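Local coordinates for piwi domain-containing protein (Vanderwaltozyma polyspora, PDB 5THE) that probably binds a small guide RNA as an Argonaute, of which this fragment is the C-terminal lobe that includes the Piwi domain, at residues P382-F396 with T448-N461. Residues are numbered along the deposited sequence; the frame is centred on the assembly and turned at random.
Sequences PVTCIATVKRNQVRF and TGVPCHYWCLYDEN. With nucleotides of chain B.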
# COMPACT_ATOMS: atom_id res chain seq x y z
N PRO A 382 8.06 -22.72 1.48
CA PRO A 382 9.13 -21.99 2.20
C PRO A 382 8.82 -20.50 2.33
O PRO A 382 8.32 -19.86 1.40
CB PRO A 382 10.37 -22.23 1.32
CG PRO A 382 9.82 -22.55 -0.07
CD PRO A 382 8.51 -23.25 0.18
N VAL A 383 9.17 -19.95 3.48
CA VAL A 383 8.85 -18.58 3.83
C VAL A 383 10.14 -17.76 3.95
O VAL A 383 11.14 -18.24 4.48
CB VAL A 383 8.05 -18.53 5.14
CG1 VAL A 383 7.77 -17.10 5.56
CG2 VAL A 383 6.74 -19.33 4.98
N THR A 384 10.11 -16.53 3.44
CA THR A 384 11.13 -15.54 3.76
C THR A 384 10.43 -14.42 4.50
O THR A 384 9.37 -13.95 4.06
CB THR A 384 11.82 -15.00 2.50
OG1 THR A 384 12.52 -16.06 1.83
CG2 THR A 384 12.83 -13.89 2.89
N CYS A 385 10.99 -13.99 5.62
CA CYS A 385 10.45 -12.85 6.36
C CYS A 385 11.42 -11.67 6.33
O CYS A 385 12.61 -11.81 6.62
CB CYS A 385 10.15 -13.25 7.81
SG CYS A 385 9.69 -11.84 8.84
N ILE A 386 10.90 -10.49 5.98
CA ILE A 386 11.69 -9.27 5.99
C ILE A 386 10.97 -8.22 6.83
O ILE A 386 9.80 -7.91 6.59
CB ILE A 386 11.94 -8.72 4.58
CG1 ILE A 386 12.72 -9.75 3.76
CG2 ILE A 386 12.71 -7.39 4.67
CD1 ILE A 386 13.04 -9.29 2.35
N ALA A 387 11.68 -7.67 7.81
CA ALA A 387 11.13 -6.61 8.64
C ALA A 387 11.65 -5.27 8.14
O ALA A 387 12.82 -5.15 7.75
CB ALA A 387 11.49 -6.83 10.11
N THR A 388 10.79 -4.27 8.17
CA THR A 388 11.13 -2.92 7.76
C THR A 388 10.95 -1.95 8.93
O THR A 388 9.96 -2.03 9.67
CB THR A 388 10.25 -2.46 6.58
OG1 THR A 388 8.87 -2.57 6.94
CG2 THR A 388 10.52 -3.34 5.35
N VAL A 389 11.92 -1.06 9.09
CA VAL A 389 11.82 0.06 10.02
C VAL A 389 12.07 1.32 9.19
O VAL A 389 13.21 1.55 8.75
CB VAL A 389 12.82 -0.05 11.19
CG1 VAL A 389 12.78 1.20 12.06
CG2 VAL A 389 12.54 -1.30 12.02
N LYS A 390 11.03 2.11 8.96
CA LYS A 390 11.22 3.23 8.04
C LYS A 390 11.47 4.56 8.73
O LYS A 390 11.95 5.49 8.08
CB LYS A 390 10.03 3.35 7.07
CG LYS A 390 8.67 3.38 7.69
CD LYS A 390 7.60 3.55 6.62
CE LYS A 390 6.49 2.55 6.81
NZ LYS A 390 6.10 2.43 8.24
N ARG A 391 11.18 4.67 10.03
CA ARG A 391 11.56 5.85 10.80
C ARG A 391 12.80 5.49 11.62
O ARG A 391 12.73 4.67 12.53
CB ARG A 391 10.43 6.33 11.70
CG ARG A 391 9.33 7.08 10.97
CD ARG A 391 8.32 7.67 11.96
NE ARG A 391 8.91 8.71 12.81
CZ ARG A 391 8.87 10.02 12.54
NH1 ARG A 391 8.27 10.46 11.44
NH2 ARG A 391 9.43 10.88 13.38
N ASN A 392 13.93 6.09 11.27
CA ASN A 392 15.14 5.87 12.03
C ASN A 392 15.97 7.14 11.94
O ASN A 392 15.62 8.07 11.22
CB ASN A 392 15.90 4.63 11.53
CG ASN A 392 16.08 4.64 10.03
OD1 ASN A 392 16.82 5.46 9.50
ND2 ASN A 392 15.39 3.72 9.34
N GLN A 393 17.08 7.17 12.68
CA GLN A 393 17.88 8.38 12.77
C GLN A 393 18.95 8.48 11.70
O GLN A 393 19.56 9.53 11.56
CB GLN A 393 18.53 8.48 14.15
CG GLN A 393 17.58 8.90 15.27
CD GLN A 393 16.48 9.86 14.81
OE1 GLN A 393 15.38 9.45 14.47
NE2 GLN A 393 16.78 11.15 14.80
N VAL A 394 19.21 7.40 10.97
CA VAL A 394 20.27 7.39 9.97
C VAL A 394 19.89 8.31 8.82
O VAL A 394 18.76 8.27 8.32
CB VAL A 394 20.50 5.96 9.47
CG1 VAL A 394 21.60 5.94 8.45
CG2 VAL A 394 20.81 5.04 10.65
N ARG A 395 20.84 9.14 8.39
CA ARG A 395 20.68 9.94 7.19
C ARG A 395 21.89 9.72 6.29
O ARG A 395 23.01 9.52 6.78
CB ARG A 395 20.53 11.43 7.51
CG ARG A 395 19.30 11.76 8.33
CD ARG A 395 18.03 11.45 7.57
NE ARG A 395 16.84 11.86 8.32
CZ ARG A 395 16.22 11.11 9.22
NH1 ARG A 395 16.64 9.88 9.51
NH2 ARG A 395 15.15 11.59 9.84
N PHE A 396 21.64 9.72 4.98
CA PHE A 396 22.66 9.53 3.94
C PHE A 396 22.84 10.85 3.22
O PHE A 396 21.87 11.41 2.70
CB PHE A 396 22.24 8.45 2.95
CG PHE A 396 22.08 7.07 3.53
CD1 PHE A 396 22.70 6.73 4.73
CD2 PHE A 396 21.35 6.09 2.85
CE1 PHE A 396 22.57 5.46 5.26
CE2 PHE A 396 21.24 4.82 3.36
CZ PHE A 396 21.84 4.49 4.57
N THR A 448 15.46 16.03 3.78
CA THR A 448 16.47 15.00 3.64
C THR A 448 15.80 13.64 3.69
O THR A 448 15.05 13.35 4.62
CB THR A 448 17.53 15.14 4.72
OG1 THR A 448 18.06 16.47 4.66
CG2 THR A 448 18.65 14.14 4.50
N GLY A 449 16.06 12.82 2.68
CA GLY A 449 15.40 11.53 2.64
C GLY A 449 15.77 10.67 3.83
O GLY A 449 16.84 10.81 4.42
N VAL A 450 14.86 9.79 4.20
CA VAL A 450 15.08 8.83 5.28
C VAL A 450 15.15 7.45 4.65
O VAL A 450 14.16 7.01 4.05
CB VAL A 450 13.97 8.88 6.34
CG1 VAL A 450 14.27 7.88 7.47
CG2 VAL A 450 13.78 10.31 6.86
N PRO A 451 16.26 6.73 4.77
CA PRO A 451 16.33 5.39 4.20
C PRO A 451 15.46 4.41 4.98
O PRO A 451 15.12 4.62 6.14
CB PRO A 451 17.81 5.04 4.31
CG PRO A 451 18.30 5.84 5.52
CD PRO A 451 17.46 7.09 5.55
N CYS A 452 15.07 3.33 4.31
CA CYS A 452 14.38 2.25 4.99
C CYS A 452 15.41 1.25 5.50
O CYS A 452 16.37 0.92 4.80
CB CYS A 452 13.38 1.54 4.08
SG CYS A 452 12.41 0.27 4.95
N HIS A 453 15.23 0.82 6.75
CA HIS A 453 16.08 -0.19 7.36
C HIS A 453 15.37 -1.55 7.29
O HIS A 453 14.28 -1.71 7.84
CB HIS A 453 16.42 0.18 8.81
CG HIS A 453 17.63 -0.53 9.35
ND1 HIS A 453 18.17 -0.25 10.58
CD2 HIS A 453 18.39 -1.51 8.81
CE1 HIS A 453 19.22 -1.02 10.78
NE2 HIS A 453 19.38 -1.80 9.73
N TYR A 454 15.98 -2.50 6.59
CA TYR A 454 15.41 -3.81 6.35
C TYR A 454 16.19 -4.86 7.14
O TYR A 454 17.41 -4.79 7.24
CB TYR A 454 15.48 -4.21 4.88
CG TYR A 454 14.75 -3.36 3.89
CD1 TYR A 454 15.35 -2.21 3.36
CD2 TYR A 454 13.49 -3.72 3.44
CE1 TYR A 454 14.68 -1.44 2.42
CE2 TYR A 454 12.81 -2.95 2.51
CZ TYR A 454 13.41 -1.82 1.99
OH TYR A 454 12.73 -1.06 1.05
N TRP A 455 15.47 -5.86 7.63
CA TRP A 455 16.10 -7.04 8.20
C TRP A 455 15.46 -8.28 7.59
O TRP A 455 14.24 -8.43 7.61
CB TRP A 455 15.94 -7.08 9.72
CG TRP A 455 16.39 -5.83 10.43
CD1 TRP A 455 15.80 -4.58 10.38
CD2 TRP A 455 17.49 -5.71 11.32
NE1 TRP A 455 16.49 -3.69 11.18
CE2 TRP A 455 17.53 -4.37 11.78
CE3 TRP A 455 18.45 -6.61 11.79
CZ2 TRP A 455 18.50 -3.91 12.66
CZ3 TRP A 455 19.42 -6.15 12.68
CH2 TRP A 455 19.43 -4.81 13.11
N CYS A 456 16.28 -9.18 7.04
CA CYS A 456 15.80 -10.52 6.78
C CYS A 456 15.85 -11.29 8.10
O CYS A 456 16.93 -11.58 8.61
CB CYS A 456 16.63 -11.22 5.71
SG CYS A 456 16.02 -12.91 5.39
N LEU A 457 14.68 -11.59 8.66
CA LEU A 457 14.58 -12.29 9.94
C LEU A 457 14.49 -13.80 9.78
O LEU A 457 14.78 -14.54 10.73
CB LEU A 457 13.36 -11.79 10.71
CG LEU A 457 13.23 -10.30 11.03
CD1 LEU A 457 12.00 -10.02 11.89
CD2 LEU A 457 14.48 -9.80 11.72
N TYR A 458 14.09 -14.27 8.60
CA TYR A 458 13.87 -15.70 8.40
C TYR A 458 13.86 -15.96 6.91
O TYR A 458 13.28 -15.19 6.15
CB TYR A 458 12.55 -16.17 9.00
CG TYR A 458 12.52 -17.66 9.29
CD1 TYR A 458 13.33 -18.20 10.28
CD2 TYR A 458 11.66 -18.52 8.60
CE1 TYR A 458 13.30 -19.56 10.58
CE2 TYR A 458 11.62 -19.90 8.89
CZ TYR A 458 12.45 -20.40 9.89
OH TYR A 458 12.46 -21.74 10.22
N ASP A 459 14.50 -17.04 6.48
CA ASP A 459 14.59 -17.27 5.05
C ASP A 459 14.76 -18.76 4.80
O ASP A 459 15.83 -19.32 5.07
CB ASP A 459 15.74 -16.46 4.44
CG ASP A 459 15.97 -16.77 3.01
OD1 ASP A 459 17.14 -16.91 2.61
OD2 ASP A 459 14.97 -16.90 2.29
N GLU A 460 13.73 -19.40 4.26
CA GLU A 460 13.84 -20.76 3.77
C GLU A 460 14.02 -20.80 2.26
O GLU A 460 13.83 -21.85 1.64
CB GLU A 460 12.63 -21.60 4.18
CG GLU A 460 12.06 -21.19 5.52
CD GLU A 460 10.84 -22.00 5.90
OE1 GLU A 460 11.01 -23.10 6.47
OE2 GLU A 460 9.72 -21.58 5.58
N ASN A 461 14.37 -19.67 1.65
CA ASN A 461 14.40 -19.60 0.20
C ASN A 461 15.80 -19.35 -0.36
O ASN A 461 15.92 -19.01 -1.53
CB ASN A 461 13.43 -18.53 -0.31
CG ASN A 461 11.99 -18.99 -0.22
OD1 ASN A 461 11.62 -19.99 -0.82
ND2 ASN A 461 11.17 -18.26 0.53
P A B 6 10.94 10.94 3.15
OP1 A B 6 12.34 10.41 3.20
OP2 A B 6 9.78 10.16 3.64
O5' A B 6 10.85 12.31 3.95
C5' A B 6 11.88 13.26 3.85
C4' A B 6 11.43 14.56 4.43
O4' A B 6 10.28 15.04 3.68
C3' A B 6 10.95 14.52 5.87
O3' A B 6 12.02 14.57 6.80
C2' A B 6 10.05 15.73 5.93
O2' A B 6 10.85 16.90 6.02
C1' A B 6 9.39 15.69 4.54
N9 A B 6 8.15 14.91 4.53
C8 A B 6 8.03 13.55 4.38
N7 A B 6 6.80 13.10 4.40
C5 A B 6 6.06 14.25 4.58
C6 A B 6 4.68 14.45 4.68
N6 A B 6 3.80 13.44 4.62
N1 A B 6 4.25 15.72 4.85
C2 A B 6 5.16 16.71 4.91
N3 A B 6 6.49 16.66 4.82
C4 A B 6 6.87 15.38 4.66
O HOH W 1 19.22 9.74 3.84
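Backbone bonds pair strand 383-389 with strand 452-459 antiparallel: Ala387 N gives to Trp455 O and Trp455 N to Ala387 O, both at 2.7 Å, and Val389 and His453 exchange a like pair. At Cys385 the ladder slips by one residue. Leu457 N donates to Cys385 O at 2.9 Å while Tyr458 O accepts from Cys385 N, a classic beta bulge.

Polar side chains close the end of the ladder at Thr384 and Asp459. A chi1 of -63° sets Thr384 OG1 anti to the carbonyl carbon and beside the backbone N, between Asp459 OD2 and Asn461 ND2. The hydroxyl donates to Asp459 OD2 (2.6 Å) and accepts from Asn461 ND2 (2.9 Å), lying in that amide's plane. Asp459 OD2 also takes Asn461 N from above the carboxylate plane, an Asx turn. Glu460 OE2 receives Val383 N on its anti side and forms a salt bridge with Lys363.

Apolar contacts divide between the faces. Leu457 CD1 lies 3.7 Å from Ala387 CB on the side of helix 351-373; on the other, Ile386 CG2 meets the Tyr454 ring at its edge, near helix 465-475.

Beyond the strands, Pro451 CG sits over one face of the Phe396 ring, a CH-pi contact. Val450 CG2 rests over the centre of the Arg395 guanidinium, 3.5 Å from CZ. Arg395 NH1 donates to Asn392 O and Val394 O, both in the guanidinium plane, though it meets Val394 O from above the carbonyl plane. Arg395 NH2 salt-bridges an RNA phosphate, and Val450 N donates to OP1 of A6 of chain B (2.8 Å).

This antiparallel pair belongs to the RNase H-like core of the Piwi domain, its loops reaching the bound RNA backbone.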